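Local structure of endo-beta-1,4-mannanase (Alicyclobacillus acidocaldarius, 4CD6) at residues E31-M36 with I76-E81; T102-I107 with C150-A155; M279-P284 with G297-Y302. The protein probably hydrolyses internal beta-1,4-mannosidic bonds in mannan chains, acting as a family 113 glycoside hydrolase. One frame throughout, in Å; residues are numbered along the deposited sequence.

Interaction 1: residues E31-M36 with I76-E81; sequences EARASM and IASMAE
The guanidinium of Arg33 meets Ser78 at its edge: OG lies close to the plane of the group, in line with an N-H of NH2, rather than over a face. The two residues sit on neighbouring outer helices of the (beta/alpha)8, or TIM, barrel, 30-40 and 73-85, which pack side by side against the strands. Over these segments the axes come within 10.9 Å and cross at -29°, so the helices run roughly the same way.

The polar bridge is nearly straight, with Arg33 NH2 donating to Ser78 OG over 2.9 Å at 163°. Ser78 presents its hydroxyl by holding OG anti to the backbone N (chi1 162°), while the arginine bends at chi2 and chi3 to swing its end across the gap. Ser78 O is also near NH2, but the angle is too poor for a bond. Glu81 OE2 stands 4.5 Å from Arg33 NH2, too far for a salt bridge, yet its charge probably still favours the guanidinium.

Inward of this bridge the contact is apolar, and Met79 carries most of it. Its thioether crosses the Arg33 side chain and lays CE 3.9 Å from Arg33 CG. Phe18 and Leu49, from strands 13-18 and 46-55, and Trp27 from a loop also touch Met79, placing it between the helix pair and the barrel wall. Met36 and Met79 run antiparallel alongside one another, Met36 CE 4.0 Å from Met79 SD. The terminal methyl of Met79, CE, lies 3.8 Å from Ala32 CB and equally close to the backbone N of Arg33.

Interaction 2: residues T102-I107 with C150-A155; sequences TWRGEI and CEMTTA. With IFM (5-hydroxymethyl-3,4-dihydroxypiperidine), chain B.
Trp103 sets CG opposite the backbone N (chi1 -180°), and Glu151 runs extended beyond CG; the side chains cross at about a right angle, with the ring and carboxylate planes 52° apart. Trp103 NE1 donates to Glu151 OE1 over 2.9 Å; the acceptor lies in the ring plane and is approached nearly along its C-O bond. The other oxygen, Glu151 OE2, takes the ligand's amine, 2.6 Å from IFM N, and also bonds Ser201. Replacing Trp103 with a leucine would probably leave Glu151 OE1 without this N-H and the carboxylate freer to turn.

Both segments lie at the C-terminal ends of TIM-barrel strands, 89-98 and 145-150, mostly as loop. Glu151, just after the fourth strand, stands where clan GH-A hydrolases carry their acid/base, consistent with its hold on the ligand.

Arg104 runs across Met152, CD 3.6 Å from Met152 SD. Val96 O and Asn97 OD1 anchor NE and NH2, and NH2 also reaches IFM O3 at 3.2 Å. Arg104 NH1 stands 3.8 Å from Glu151 OE1, a long, charge-only salt bridge with no N-H aimed at the oxygen. Gly105 N lies over the centre of the Trp103 ring, 3.4 Å above its plane, while Gly105 O accepts from Thr154 N. Thr154 OG1 bonds Ile107 O at 2.6 Å on an in-plane lone pair; water 1 donates to Thr154 OG1 and Arg104 O and accepts from Ala155 N.

Interaction 3: residues M279-P284 with G297-Y302; sequences MLWEWP and GSYCIY. With IFM (5-hydroxymethyl-3,4-dihydroxypiperidine), chain B; BMA (beta-D-mannopyranose), chain C.
Trp281 and Tyr299 form a T-shaped pair: the indole turns its CD1 edge to the face of the phenol ring, with planes 86° apart and the centroid of the five-membered ring 5.0 Å from that of Tyr299. The pair stands at the mouth of the TIM barrel, where the eighth strand, 275-283, ends and the following loop folds back over it. A cis peptide joins Trp281 to Glu282, a feature familiar at this place in clan GH-A hydrolases.

The flat indole forms a platform. IFM C5 lies 3.6 Å above one face, toward the rim, and Glu282 CB covers the opposite face. Tyr299 reaches the same ligand from another direction, its OH 2.8 Å from IFM O6 and hydrogen-bonded to Pro244 O. BMA, joined to IFM through O4, lies at the indole's edge. Its O2 gives a 2.6 Å hydrogen bond to Glu282 OE2 and accepts a weak one from Trp281 NE1. Glu282 aims at this sugar with CG between the backbone N and the carbonyl carbon (chi1 62°) and the rest extended. Water 3 donates to OE2 and accepts from Tyr299 N, tying the carboxylate to the loop.

Away from the sugars, Cys300 places SG over the face of the Trp283 six-membered ring, 4.4 Å from its centroid and 25° off the normal, with Pro284 CD 3.7 Å from SG. Tyr302 packs obliquely on the same indole, its CD1 near Trp283 CH2. Ser298 OG accepts from Cys300 N, which makes an ST turn. On the backbone, Cys300 CA makes a CA-H...O contact with Glu282 O at 3.3 Å.

All three contacts belong to one barrel, two at the rim round the ligand and one in the outer helical shell. Interactions 2 and 3 both touch IFM, from the ends of the third and fourth strands, and from the end of the eighth strand with its following loop; their centres are about 22 Å apart and their nearest atoms about 6 Å. The two do not meet directly, but IFM lies against both. Interaction 1 is about 28 Å from interaction 2 between centres and on the other side of the chain's centre. It does touch interaction 3: Ser35 OG hydrogen-bonds Pro284 O at 2.7 Å, and Ser35 O accepts a weak bond from Trp283 NE1, linking helix 30-40 to the end of the strand carrying Trp281.

Interaction 1: residues E31-M36 with I76-E81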
loop_
_atom_site.group_PDB
_atom_site.type_symbol
_atom_site.label_atom_id
_atom_site.label_comp_id
_atom_site.label_asym_id
_atom_site.label_seq_id
_atom_site.Cartn_x
_atom_site.Cartn_y
_atom_site.Cartn_z
ATOM N N GLU A 31 -10.755 -18.683 6.231
ATOM C CA GLU A 31 -9.509 -18.694 5.475
ATOM C C GLU A 31 -8.734 -17.392 5.710
ATOM O O GLU A 31 -7.528 -17.413 5.864
ATOM C CB GLU A 31 -9.772 -18.877 3.970
ATOM C CG GLU A 31 -10.350 -20.242 3.567
ATOM C CD GLU A 31 -11.889 -20.290 3.487
ATOM O OE1 GLU A 31 -12.597 -19.812 4.409
ATOM O OE2 GLU A 31 -12.408 -20.833 2.492
ATOM N N ALA A 32 -9.451 -16.271 5.748
ATOM C CA ALA A 32 -8.821 -14.968 5.937
ATOM C C ALA A 32 -8.276 -14.854 7.358
ATOM O O ALA A 32 -7.188 -14.329 7.561
ATOM C CB ALA A 32 -9.818 -13.853 5.668
ATOM N N ARG A 33 -9.044 -15.349 8.332
ATOM C CA ARG A 33 -8.619 -15.310 9.744
ATOM C C ARG A 33 -7.349 -16.129 9.919
ATOM O O ARG A 33 -6.433 -15.712 10.616
ATOM C CB ARG A 33 -9.720 -15.783 10.722
ATOM C CG ARG A 33 -10.939 -14.851 10.832
ATOM C CD ARG A 33 -11.598 -14.763 12.249
ATOM N NE ARG A 33 -11.912 -13.337 12.469
ATOM C CZ ARG A 33 -11.769 -12.633 13.599
ATOM N NH1 ARG A 33 -11.326 -13.191 14.718
ATOM N NH2 ARG A 33 -12.086 -11.318 13.596
ATOM N N ALA A 34 -7.293 -17.287 9.284
ATOM C CA ALA A 34 -6.118 -18.146 9.337
ATOM C C ALA A 34 -4.926 -17.505 8.666
ATOM O O ALA A 34 -3.800 -17.650 9.128
ATOM C CB ALA A 34 -6.412 -19.509 8.677
ATOM N N SER A 35 -5.174 -16.811 7.564
ATOM C CA SER A 35 -4.102 -16.190 6.819
ATOM C C SER A 35 -3.515 -15.032 7.666
ATOM O O SER A 35 -2.310 -14.861 7.713
ATOM C CB SER A 35 -4.583 -15.700 5.461
ATOM O OG SER A 35 -3.562 -14.967 4.814
ATOM N N MET A 36 -4.383 -14.294 8.346
ATOM C CA MET A 36 -3.936 -13.190 9.199
ATOM C C MET A 36 -3.137 -13.713 10.388
ATOM O O MET A 36 -2.112 -13.135 10.743
ATOM C CB MET A 36 -5.114 -12.343 9.653
ATOM C CG MET A 36 -4.777 -11.182 10.593
ATOM S SD MET A 36 -3.753 -9.937 9.803
ATOM C CE MET A 36 -5.038 -9.013 8.952
ATOM N N ILE A 76 -14.049 -5.151 7.615
ATOM C CA ILE A 76 -12.876 -4.334 7.891
ATOM C C ILE A 76 -12.594 -4.373 9.399
ATOM O O ILE A 76 -11.471 -4.692 9.815
ATOM C CB ILE A 76 -13.011 -2.883 7.339
ATOM C CG1 ILE A 76 -12.992 -2.896 5.805
ATOM C CG2 ILE A 76 -11.879 -1.993 7.854
ATOM C CD1 ILE A 76 -13.552 -1.643 5.145
ATOM N N ALA A 77 -13.626 -4.092 10.194
ATOM C CA ALA A 77 -13.550 -4.042 11.657
ATOM C C ALA A 77 -13.112 -5.378 12.227
ATOM O O ALA A 77 -12.328 -5.426 13.182
ATOM C CB ALA A 77 -14.896 -3.637 12.247
ATOM N N SER A 78 -13.616 -6.455 11.632
ATOM C CA SER A 78 -13.273 -7.802 12.058
ATOM C C SER A 78 -11.770 -8.078 11.852
ATOM O O SER A 78 -11.100 -8.555 12.756
ATOM C CB SER A 78 -14.142 -8.830 11.314
ATOM O OG SER A 78 -13.582 -10.121 11.390
ATOM N N MET A 79 -11.242 -7.765 10.677
ATOM C CA MET A 79 -9.813 -7.959 10.422
ATOM C C MET A 79 -8.947 -7.031 11.271
ATOM O O MET A 79 -7.899 -7.458 11.746
ATOM C CB MET A 79 -9.475 -7.754 8.959
ATOM C CG MET A 79 -9.757 -8.953 8.099
ATOM S SD MET A 79 -8.736 -10.391 8.514
ATOM C CE MET A 79 -9.918 -11.684 8.789
ATOM N N ALA A 80 -9.348 -5.771 11.442
ATOM C CA ALA A 80 -8.577 -4.852 12.296
ATOM C C ALA A 80 -8.516 -5.344 13.743
ATOM O O ALA A 80 -7.471 -5.263 14.404
ATOM C CB ALA A 80 -9.145 -3.452 12.254
ATOM N N GLU A 81 -9.639 -5.854 14.233
ATOM C CA GLU A 81 -9.745 -6.321 15.611
ATOM C C GLU A 81 -8.821 -7.539 15.807
ATOM O O GLU A 81 -8.099 -7.648 16.798
ATOM C CB GLU A 81 -11.226 -6.658 15.895
ATOM C CG GLU A 81 -11.523 -7.357 17.199
ATOM C CD GLU A 81 -12.984 -7.768 17.291
ATOM O OE1 GLU A 81 -13.852 -6.859 17.340
ATOM O OE2 GLU A 81 -13.259 -9.002 17.276
#

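Interaction 2: residues T102-I107 with C150-A155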
loop_
_atom_site.group_PDB
_atom_site.type_symbol
_atom_site.label_atom_id
_atom_site.label_comp_id
_atom_site.label_asym_id
_atom_site.label_seq_id
_atom_site.Cartn_x
_atom_site.Cartn_y
_atom_site.Cartn_z
ATOM N N THR A 102 -7.626 -0.709 -16.331
ATOM C CA THR A 102 -6.759 0.457 -16.462
ATOM C C THR A 102 -6.173 0.807 -15.088
ATOM O O THR A 102 -6.913 0.937 -14.119
ATOM C CB THR A 102 -7.522 1.697 -16.959
ATOM O OG1 THR A 102 -8.216 1.385 -18.169
ATOM C CG2 THR A 102 -6.555 2.865 -17.205
ATOM N N TRP A 103 -4.854 0.963 -15.026
ATOM C CA TRP A 103 -4.177 1.485 -13.823
ATOM C C TRP A 103 -4.765 2.812 -13.329
ATOM O O TRP A 103 -4.956 3.755 -14.099
ATOM C CB TRP A 103 -2.675 1.646 -14.118
ATOM C CG TRP A 103 -1.834 2.165 -12.989
ATOM C CD1 TRP A 103 -1.791 1.700 -11.710
ATOM C CD2 TRP A 103 -0.878 3.235 -13.058
ATOM N NE1 TRP A 103 -0.887 2.426 -10.971
ATOM C CE2 TRP A 103 -0.300 3.359 -11.782
ATOM C CE3 TRP A 103 -0.445 4.079 -14.080
ATOM C CZ2 TRP A 103 0.671 4.314 -11.496
ATOM C CZ3 TRP A 103 0.531 5.023 -13.800
ATOM C CH2 TRP A 103 1.062 5.142 -12.522
ATOM N N ARG A 104 -5.008 2.890 -12.024
ATOM C CA ARG A 104 -5.562 4.086 -11.427
ATOM C C ARG A 104 -4.670 5.339 -11.573
ATOM O O ARG A 104 -5.145 6.459 -11.464
ATOM C CB ARG A 104 -5.876 3.816 -9.961
ATOM C CG ARG A 104 -4.629 3.667 -9.075
ATOM C CD ARG A 104 -5.013 3.266 -7.665
ATOM N NE ARG A 104 -5.259 1.824 -7.569
ATOM C CZ ARG A 104 -4.386 0.932 -7.131
ATOM N NH1 ARG A 104 -3.177 1.304 -6.701
ATOM N NH2 ARG A 104 -4.728 -0.340 -7.085
ATOM N N GLY A 105 -3.376 5.144 -11.813
ATOM C CA GLY A 105 -2.476 6.258 -12.047
ATOM C C GLY A 105 -2.638 6.956 -13.383
ATOM O O GLY A 105 -1.989 7.965 -13.640
ATOM N N GLU A 106 -3.535 6.431 -14.216
ATOM C CA GLU A 106 -3.816 6.959 -15.540
ATOM C C GLU A 106 -5.263 7.436 -15.746
ATOM O O GLU A 106 -5.690 7.654 -16.877
ATOM C CB GLU A 106 -3.539 5.864 -16.582
ATOM C CG GLU A 106 -2.091 5.732 -16.940
ATOM C CD GLU A 106 -1.816 4.503 -17.783
ATOM O OE1 GLU A 106 -2.728 3.682 -17.945
ATOM O OE2 GLU A 106 -0.678 4.368 -18.271
ATOM N N ILE A 107 -6.014 7.626 -14.676
ATOM C CA ILE A 107 -7.361 8.127 -14.845
ATOM C C ILE A 107 -7.268 9.567 -15.381
ATOM O O ILE A 107 -6.326 10.285 -15.063
ATOM C CB ILE A 107 -8.208 7.987 -13.560
ATOM C CG1 ILE A 107 -7.725 8.893 -12.444
ATOM C CG2 ILE A 107 -8.258 6.520 -13.120
ATOM C CD1 ILE A 107 -8.560 8.765 -11.190
ATOM N N CYS A 150 -3.062 6.114 -3.387
ATOM C CA CYS A 150 -2.085 5.165 -3.858
ATOM C C CYS A 150 -1.851 5.292 -5.357
ATOM O O CYS A 150 -2.729 4.968 -6.165
ATOM C CB CYS A 150 -2.574 3.753 -3.534
ATOM S SG CYS A 150 -1.434 2.482 -4.017
ATOM N N GLU A 151 -0.677 5.782 -5.735
ATOM C CA GLU A 151 -0.234 5.768 -7.140
ATOM C C GLU A 151 -1.084 6.627 -8.079
ATOM O O GLU A 151 -1.231 6.319 -9.268
ATOM C CB GLU A 151 -0.158 4.323 -7.657
ATOM C CG GLU A 151 0.871 3.459 -6.959
ATOM C CD GLU A 151 0.855 2.019 -7.368
ATOM O OE1 GLU A 151 0.244 1.703 -8.419
ATOM O OE2 GLU A 151 1.506 1.215 -6.645
ATOM N N MET A 152 -1.643 7.710 -7.570
ATOM C CA MET A 152 -2.583 8.509 -8.370
ATOM C C MET A 152 -1.836 9.566 -9.172
ATOM O O MET A 152 -2.061 10.747 -8.993
ATOM C CB MET A 152 -3.667 9.139 -7.507
ATOM C CG MET A 152 -4.388 8.172 -6.566
ATOM S SD MET A 152 -5.232 6.855 -7.417
ATOM C CE MET A 152 -6.638 7.829 -7.981
ATOM N N THR A 153 -0.957 9.129 -10.074
ATOM C CA THR A 153 -0.080 10.060 -10.777
ATOM C C THR A 153 -0.786 11.182 -11.524
ATOM O O THR A 153 -0.414 12.338 -11.365
ATOM C CB THR A 153 0.899 9.309 -11.678
ATOM O OG1 THR A 153 1.700 8.500 -10.838
ATOM C CG2 THR A 153 1.805 10.274 -12.431
ATOM N N THR A 154 -1.838 10.862 -12.269
ATOM C CA THR A 154 -2.563 11.897 -12.991
ATOM C C THR A 154 -3.354 12.801 -12.089
ATOM O O THR A 154 -3.631 13.937 -12.467
ATOM C CB THR A 154 -3.495 11.318 -14.063
ATOM O OG1 THR A 154 -4.292 10.265 -13.505
ATOM C CG2 THR A 154 -2.662 10.780 -15.209
ATOM N N ALA A 155 -3.723 12.309 -10.903
ATOM C CA ALA A 155 -4.495 13.124 -9.971
ATOM C C ALA A 155 -3.607 14.078 -9.213
ATOM O O ALA A 155 -4.083 15.086 -8.759
ATOM C CB ALA A 155 -5.318 12.276 -9.011
HETATM O O4 IFM B . -1.022 -4.987 -7.297
HETATM C C4 IFM B . -0.486 -3.714 -7.707
HETATM C C3 IFM B . -1.316 -2.622 -7.045
HETATM O O3 IFM B . -2.613 -2.621 -7.657
HETATM C C2 IFM B . -0.680 -1.223 -7.096
HETATM N N IFM B . 0.780 -1.271 -6.973
HETATM C C1 IFM B . 1.555 -2.298 -7.685
HETATM C C5 IFM B . 0.988 -3.655 -7.303
HETATM C C6 IFM B . 1.828 -4.821 -7.826
HETATM O O6 IFM B . 1.838 -4.933 -9.257
HETATM O O HOH W 1 -4.393 9.204 -10.929
#

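Interaction 3: residues M279-P284 with G297-Y302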
loop_
_atom_site.group_PDB
_atom_site.type_symbol
_atom_site.label_atom_id
_atom_site.label_comp_id
_atom_site.label_asym_id
_atom_site.label_seq_id
_atom_site.Cartn_x
_atom_site.Cartn_y
_atom_site.Cartn_z
ATOM N N MET A 279 6.523 -1.539 4.007
ATOM C CA MET A 279 5.216 -2.186 4.019
ATOM C C MET A 279 5.190 -3.081 2.765
ATOM O O MET A 279 5.048 -2.630 1.622
ATOM C CB MET A 279 4.105 -1.151 4.004
ATOM C CG MET A 279 2.768 -1.693 4.420
ATOM S SD MET A 279 2.570 -1.944 6.181
ATOM C CE MET A 279 2.519 -0.276 6.792
ATOM N N LEU A 280 5.410 -4.352 3.003
ATOM C CA LEU A 280 5.599 -5.285 1.910
ATOM C C LEU A 280 4.297 -5.550 1.161
ATOM O O LEU A 280 3.210 -5.430 1.708
ATOM C CB LEU A 280 6.229 -6.587 2.415
ATOM C CG LEU A 280 7.614 -6.485 3.099
ATOM C CD1 LEU A 280 8.195 -7.871 3.359
ATOM C CD2 LEU A 280 8.574 -5.641 2.313
ATOM N N TRP A 281 4.460 -5.889 -0.117
ATOM C CA TRP A 281 3.348 -6.228 -1.022
ATOM C C TRP A 281 3.632 -7.649 -1.449
ATOM O O TRP A 281 4.677 -7.876 -2.032
ATOM C CB TRP A 281 3.341 -5.326 -2.251
ATOM C CG TRP A 281 2.096 -5.449 -3.061
ATOM C CD1 TRP A 281 1.895 -6.284 -4.140
ATOM C CD2 TRP A 281 0.860 -4.759 -2.862
ATOM N NE1 TRP A 281 0.624 -6.141 -4.609
ATOM C CE2 TRP A 281 -0.030 -5.208 -3.846
ATOM C CE3 TRP A 281 0.423 -3.796 -1.946
ATOM C CZ2 TRP A 281 -1.335 -4.740 -3.930
ATOM C CZ3 TRP A 281 -0.863 -3.320 -2.037
ATOM C CH2 TRP A 281 -1.733 -3.787 -3.025
ATOM N N GLU A 282 2.787 -8.635 -1.151
ATOM C CA GLU A 282 1.528 -8.563 -0.434
ATOM C C GLU A 282 1.243 -9.949 0.123
ATOM O O GLU A 282 1.984 -10.908 -0.153
ATOM C CB GLU A 282 0.375 -8.125 -1.368
ATOM C CG GLU A 282 0.145 -9.119 -2.522
ATOM C CD GLU A 282 -1.046 -8.812 -3.392
ATOM O OE1 GLU A 282 -2.074 -8.358 -2.871
ATOM O OE2 GLU A 282 -0.961 -9.095 -4.603
ATOM N N TRP A 283 0.135 -10.058 0.845
ATOM C CA TRP A 283 -0.288 -11.308 1.503
ATOM C C TRP A 283 -1.749 -11.562 1.168
ATOM O O TRP A 283 -2.573 -10.704 1.366
ATOM C CB TRP A 283 -0.124 -11.141 3.010
ATOM C CG TRP A 283 -0.089 -12.415 3.844
ATOM C CD1 TRP A 283 -1.152 -13.084 4.356
ATOM C CD2 TRP A 283 1.080 -13.099 4.311
ATOM N NE1 TRP A 283 -0.727 -14.170 5.099
ATOM C CE2 TRP A 283 0.644 -14.206 5.071
ATOM C CE3 TRP A 283 2.456 -12.904 4.128
ATOM C CZ2 TRP A 283 1.533 -15.084 5.681
ATOM C CZ3 TRP A 283 3.339 -13.800 4.725
ATOM C CH2 TRP A 283 2.872 -14.866 5.503
ATOM N N PRO A 284 -2.091 -12.752 0.631
ATOM C CA PRO A 284 -3.471 -12.999 0.211
ATOM C C PRO A 284 -4.430 -13.332 1.346
ATOM O O PRO A 284 -4.006 -13.917 2.326
ATOM C CB PRO A 284 -3.327 -14.228 -0.684
ATOM C CG PRO A 284 -2.179 -14.982 -0.077
ATOM C CD PRO A 284 -1.244 -13.935 0.503
ATOM N N GLY A 297 3.815 -18.144 -8.114
ATOM C CA GLY A 297 4.445 -17.002 -8.795
ATOM C C GLY A 297 4.040 -15.609 -8.274
ATOM O O GLY A 297 4.408 -14.584 -8.863
ATOM N N SER A 298 3.287 -15.568 -7.176
ATOM C CA SER A 298 2.748 -14.306 -6.667
ATOM C C SER A 298 3.795 -13.473 -5.932
ATOM O O SER A 298 4.957 -13.882 -5.779
ATOM C CB SER A 298 1.547 -14.545 -5.750
ATOM O OG SER A 298 1.959 -14.960 -4.462
ATOM N N TYR A 299 3.360 -12.289 -5.516
ATOM C CA TYR A 299 4.150 -11.408 -4.641
ATOM C C TYR A 299 4.349 -11.967 -3.225
ATOM O O TYR A 299 5.222 -11.491 -2.474
ATOM C CB TYR A 299 3.442 -10.049 -4.548
ATOM C CG TYR A 299 3.633 -9.166 -5.729
ATOM C CD1 TYR A 299 4.733 -8.337 -5.827
ATOM C CD2 TYR A 299 2.672 -9.100 -6.746
ATOM C CE1 TYR A 299 4.902 -7.491 -6.923
ATOM C CE2 TYR A 299 2.831 -8.255 -7.823
ATOM C CZ TYR A 299 3.947 -7.462 -7.928
ATOM O OH TYR A 299 4.093 -6.637 -9.041
ATOM N N CYS A 300 3.533 -12.923 -2.815
ATOM C CA CYS A 300 3.644 -13.452 -1.460
ATOM C C CYS A 300 5.020 -14.101 -1.218
ATOM O O CYS A 300 5.552 -14.807 -2.075
ATOM C CB CYS A 300 2.501 -14.424 -1.133
ATOM S SG CYS A 300 2.388 -14.808 0.615
ATOM N N ILE A 301 5.614 -13.814 -0.061
ATOM C CA ILE A 301 6.900 -14.399 0.285
ATOM C C ILE A 301 6.765 -15.707 1.074
ATOM O O ILE A 301 7.765 -16.383 1.296
ATOM C CB ILE A 301 7.803 -13.430 1.078
ATOM C CG1 ILE A 301 7.193 -13.044 2.433
ATOM C CG2 ILE A 301 8.118 -12.197 0.237
ATOM C CD1 ILE A 301 8.111 -12.136 3.225
ATOM N N TYR A 302 5.547 -16.053 1.499
ATOM C CA TYR A 302 5.311 -17.192 2.419
ATOM C C TYR A 302 5.799 -18.503 1.828
ATOM O O TYR A 302 5.424 -18.848 0.710
ATOM C CB TYR A 302 3.808 -17.314 2.696
ATOM C CG TYR A 302 3.371 -18.370 3.714
ATOM C CD1 TYR A 302 3.798 -18.309 5.044
ATOM C CD2 TYR A 302 2.488 -19.396 3.347
ATOM C CE1 TYR A 302 3.372 -19.237 5.976
ATOM C CE2 TYR A 302 2.057 -20.346 4.271
ATOM C CZ TYR A 302 2.493 -20.259 5.583
ATOM O OH TYR A 302 2.070 -21.188 6.498
HETATM O O4 IFM B . -1.022 -4.987 -7.297
HETATM C C4 IFM B . -0.486 -3.714 -7.707
HETATM C C3 IFM B . -1.316 -2.622 -7.045
HETATM O O3 IFM B . -2.613 -2.621 -7.657
HETATM C C2 IFM B . -0.680 -1.223 -7.096
HETATM N N IFM B . 0.780 -1.271 -6.973
HETATM C C1 IFM B . 1.555 -2.298 -7.685
HETATM C C5 IFM B . 0.988 -3.655 -7.303
HETATM C C6 IFM B . 1.828 -4.821 -7.826
HETATM O O6 IFM B . 1.838 -4.933 -9.257
HETATM C C1 BMA C . -1.654 -5.966 -8.115
HETATM C C2 BMA C . -1.692 -7.384 -7.571
HETATM C C3 BMA C . -2.672 -8.154 -8.451
HETATM C C4 BMA C . -4.019 -7.442 -8.468
HETATM C C5 BMA C . -3.910 -5.946 -8.811
HETATM C C6 BMA C . -5.290 -5.277 -8.727
HETATM O O2 BMA C . -2.104 -7.412 -6.185
HETATM O O3 BMA C . -2.867 -9.483 -7.975
HETATM O O4 BMA C . -4.843 -8.067 -9.447
HETATM O O5 BMA C . -2.932 -5.335 -7.944
HETATM O O6 BMA C . -5.227 -3.861 -8.968
HETATM O O HOH W 2 6.897 -9.428 -2.549
HETATM O O HOH W 3 0.380 -11.403 -5.283
HETATM O O HOH W 4 4.881 -11.058 0.667
#